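Macrodomain protein (Streptomyces coelicolor, PDB 5E3B) probably removes ADP-ribose from modified targets, such as ADP-ribosylated thymidine in DNA, by hydrolysis. Local coordinates at residues I24-G29 with V172-H177. Sequence-based numbering, arbitrary orientation.
Sequences ISYVRG and VTVYDH. With NA (sodium ion), chain C.
Val-27 and Tyr-175 project from the same face of the sheet, one from strand 25-28 and one from strand 172-176, the two side chains running alongside each other. The touching branch is Val-27 CG2, 3.4 Å from Tyr-175 CD2. A chi1 of -54° sets this methyl between the backbone N and the carbonyl carbon, over the neighbouring strand; it also reaches Thr-173 CG2 at 3.6 Å. Tyr-175 OH is hydrogen-bonded to His-141 of strand 139-143, so one ring links three adjacent strands.

On the other sheet face, Tyr-26 runs alongside Val-174, with CD1 4.0 Å from Val-174 CB. Ile-24 CG2 sits 3.4 Å above the Tyr-26 ring plane, offset toward the rim, and meets Val-174 CG2 at 3.8 Å. Tyr-26 OH hydrogen-bonds to Glu-158 OE2, tying this strand to helix 154-166, which packs on the same face.

Five nearly straight backbone hydrogen bonds fix the register. Ser-25 and Val-27 each donate N-H to the other strand (Val-172 O, Val-174 O) and accept at O (from Val-174 N, Asp-176 N), the parallel pattern; the last, Gly-29 N to Asp-176 O, lies just beyond strand 25-28.

In the conformer given, Asp-176 OD2 binds a sodium ion at 2.6 Å and stays 6.3 Å from Arg-28 NE. The chemistry implies that the chain's first and last strands pair in parallel at the edge of the mixed macrodomain sheet, 25-28 outermost, through backbone bonds and apolar contacts, while the carboxylate's charge could be partly offset by sodium rather than by Arg-28.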
loop_
_atom_site.group_PDB
_atom_site.type_symbol
_atom_site.label_atom_id
_atom_site.label_comp_id
_atom_site.label_asym_id
_atom_site.label_seq_id
_atom_site.Cartn_x
_atom_site.Cartn_y
_atom_site.Cartn_z
ATOM N N ILE A 24 -12.751 -7.197 -7.204
ATOM C CA ILE A 24 -11.335 -6.980 -7.414
ATOM C C ILE A 24 -11.052 -7.270 -8.879
ATOM O O ILE A 24 -11.508 -8.349 -9.414
ATOM C CB ILE A 24 -10.485 -7.916 -6.638
ATOM C CG1 ILE A 24 -10.601 -7.632 -5.149
ATOM C CG2 ILE A 24 -8.988 -7.789 -7.057
ATOM C CD1 ILE A 24 -9.937 -8.623 -4.193
ATOM N N SER A 25 -10.306 -6.373 -9.515
ATOM C CA SER A 25 -9.797 -6.554 -10.896
ATOM C C SER A 25 -8.374 -7.006 -10.807
ATOM O O SER A 25 -7.614 -6.463 -10.017
ATOM C CB SER A 25 -9.869 -5.270 -11.710
ATOM O OG SER A 25 -9.173 -5.356 -12.949
ATOM N N TYR A 26 -7.954 -7.946 -11.675
ATOM C CA TYR A 26 -6.598 -8.443 -11.685
ATOM C C TYR A 26 -6.050 -8.074 -13.037
ATOM O O TYR A 26 -6.697 -8.380 -14.037
ATOM C CB TYR A 26 -6.515 -9.989 -11.548
ATOM C CG TYR A 26 -7.166 -10.465 -10.314
ATOM C CD1 TYR A 26 -6.533 -10.372 -9.089
ATOM C CD2 TYR A 26 -8.527 -10.809 -10.354
ATOM C CE1 TYR A 26 -7.198 -10.752 -7.951
ATOM C CE2 TYR A 26 -9.222 -11.196 -9.220
ATOM C CZ TYR A 26 -8.568 -11.158 -8.030
ATOM O OH TYR A 26 -9.386 -11.545 -6.970
ATOM N N VAL A 27 -4.954 -7.320 -13.056
ATOM C CA VAL A 27 -4.354 -6.869 -14.301
ATOM C C VAL A 27 -2.860 -6.976 -14.248
ATOM O O VAL A 27 -2.209 -7.008 -13.205
ATOM C CB VAL A 27 -4.764 -5.446 -14.677
ATOM C CG1 VAL A 27 -6.227 -5.223 -14.735
ATOM C CG2 VAL A 27 -4.072 -4.520 -13.711
ATOM N N ARG A 28 -2.270 -7.125 -15.438
ATOM C CA ARG A 28 -0.871 -7.086 -15.590
ATOM C C ARG A 28 -0.518 -5.630 -15.949
ATOM O O ARG A 28 -1.106 -5.040 -16.867
ATOM C CB ARG A 28 -0.423 -8.074 -16.664
ATOM C CG ARG A 28 1.015 -7.909 -16.938
ATOM C CD ARG A 28 1.711 -9.175 -17.228
ATOM N NE ARG A 28 3.030 -8.841 -17.709
ATOM C CZ ARG A 28 3.840 -9.643 -18.381
ATOM N NH1 ARG A 28 3.476 -10.881 -18.685
ATOM N NH2 ARG A 28 5.029 -9.193 -18.783
ATOM N N GLY A 29 0.333 -5.060 -15.125
ATOM C CA GLY A 29 0.659 -3.642 -15.242
ATOM C C GLY A 29 1.484 -3.118 -14.108
ATOM O O GLY A 29 1.836 -3.779 -13.155
ATOM N N VAL A 172 -10.920 -2.137 -6.124
ATOM C CA VAL A 172 -9.576 -2.537 -5.984
ATOM C C VAL A 172 -9.061 -3.187 -7.261
ATOM O O VAL A 172 -9.754 -4.020 -7.893
ATOM C CB VAL A 172 -9.444 -3.556 -4.843
ATOM C CG1 VAL A 172 -8.046 -4.142 -4.834
ATOM C CG2 VAL A 172 -9.732 -2.922 -3.500
ATOM N N THR A 173 -7.879 -2.815 -7.646
ATOM C CA THR A 173 -7.170 -3.510 -8.711
ATOM C C THR A 173 -5.816 -3.975 -8.220
ATOM O O THR A 173 -5.042 -3.263 -7.580
ATOM C CB THR A 173 -6.986 -2.571 -9.903
ATOM O OG1 THR A 173 -8.211 -1.954 -10.339
ATOM C CG2 THR A 173 -6.227 -3.217 -11.074
ATOM N N VAL A 174 -5.494 -5.271 -8.495
ATOM C CA VAL A 174 -4.276 -5.932 -8.090
ATOM C C VAL A 174 -3.420 -6.183 -9.331
ATOM O O VAL A 174 -3.896 -6.746 -10.315
ATOM C CB VAL A 174 -4.578 -7.281 -7.389
ATOM C CG1 VAL A 174 -3.383 -8.172 -7.153
ATOM C CG2 VAL A 174 -5.369 -7.042 -6.115
ATOM N N TYR A 175 -2.186 -5.688 -9.261
ATOM C CA TYR A 175 -1.288 -5.689 -10.455
ATOM C C TYR A 175 -0.154 -6.691 -10.316
ATOM O O TYR A 175 0.532 -6.829 -9.322
ATOM C CB TYR A 175 -0.664 -4.274 -10.571
ATOM C CG TYR A 175 -1.599 -3.195 -10.857
ATOM C CD1 TYR A 175 -2.415 -2.651 -9.833
ATOM C CD2 TYR A 175 -1.736 -2.619 -12.137
ATOM C CE1 TYR A 175 -3.309 -1.652 -10.100
ATOM C CE2 TYR A 175 -2.645 -1.582 -12.393
ATOM C CZ TYR A 175 -3.418 -1.061 -11.344
ATOM O OH TYR A 175 -4.302 -0.041 -11.647
ATOM N N ASP A 176 0.019 -7.435 -11.411
ATOM C CA ASP A 176 1.230 -8.258 -11.572
ATOM C C ASP A 176 2.249 -7.573 -12.510
ATOM O O ASP A 176 1.916 -7.104 -13.520
ATOM C CB ASP A 176 0.892 -9.647 -12.142
ATOM C CG ASP A 176 1.936 -10.770 -11.790
ATOM O OD1 ASP A 176 2.884 -10.593 -10.939
ATOM O OD2 ASP A 176 1.754 -11.897 -12.368
ATOM N N HIS A 177 3.491 -7.600 -12.035
ATOM C CA HIS A 177 4.716 -7.015 -12.706
ATOM C C HIS A 177 6.005 -7.568 -11.983
ATOM O O HIS A 177 5.954 -7.995 -10.807
ATOM C CB HIS A 177 4.705 -5.512 -12.611
ATOM C CG HIS A 177 5.507 -4.786 -13.678
ATOM N ND1 HIS A 177 6.886 -4.716 -13.664
ATOM C CD2 HIS A 177 5.111 -3.962 -14.693
ATOM C CE1 HIS A 177 7.305 -3.999 -14.700
ATOM N NE2 HIS A 177 6.254 -3.502 -15.324
HETATM NA NA NA C . 0.048 -12.045 -14.315
HETATM O O HOH W 1 -2.100 -10.119 -13.727
#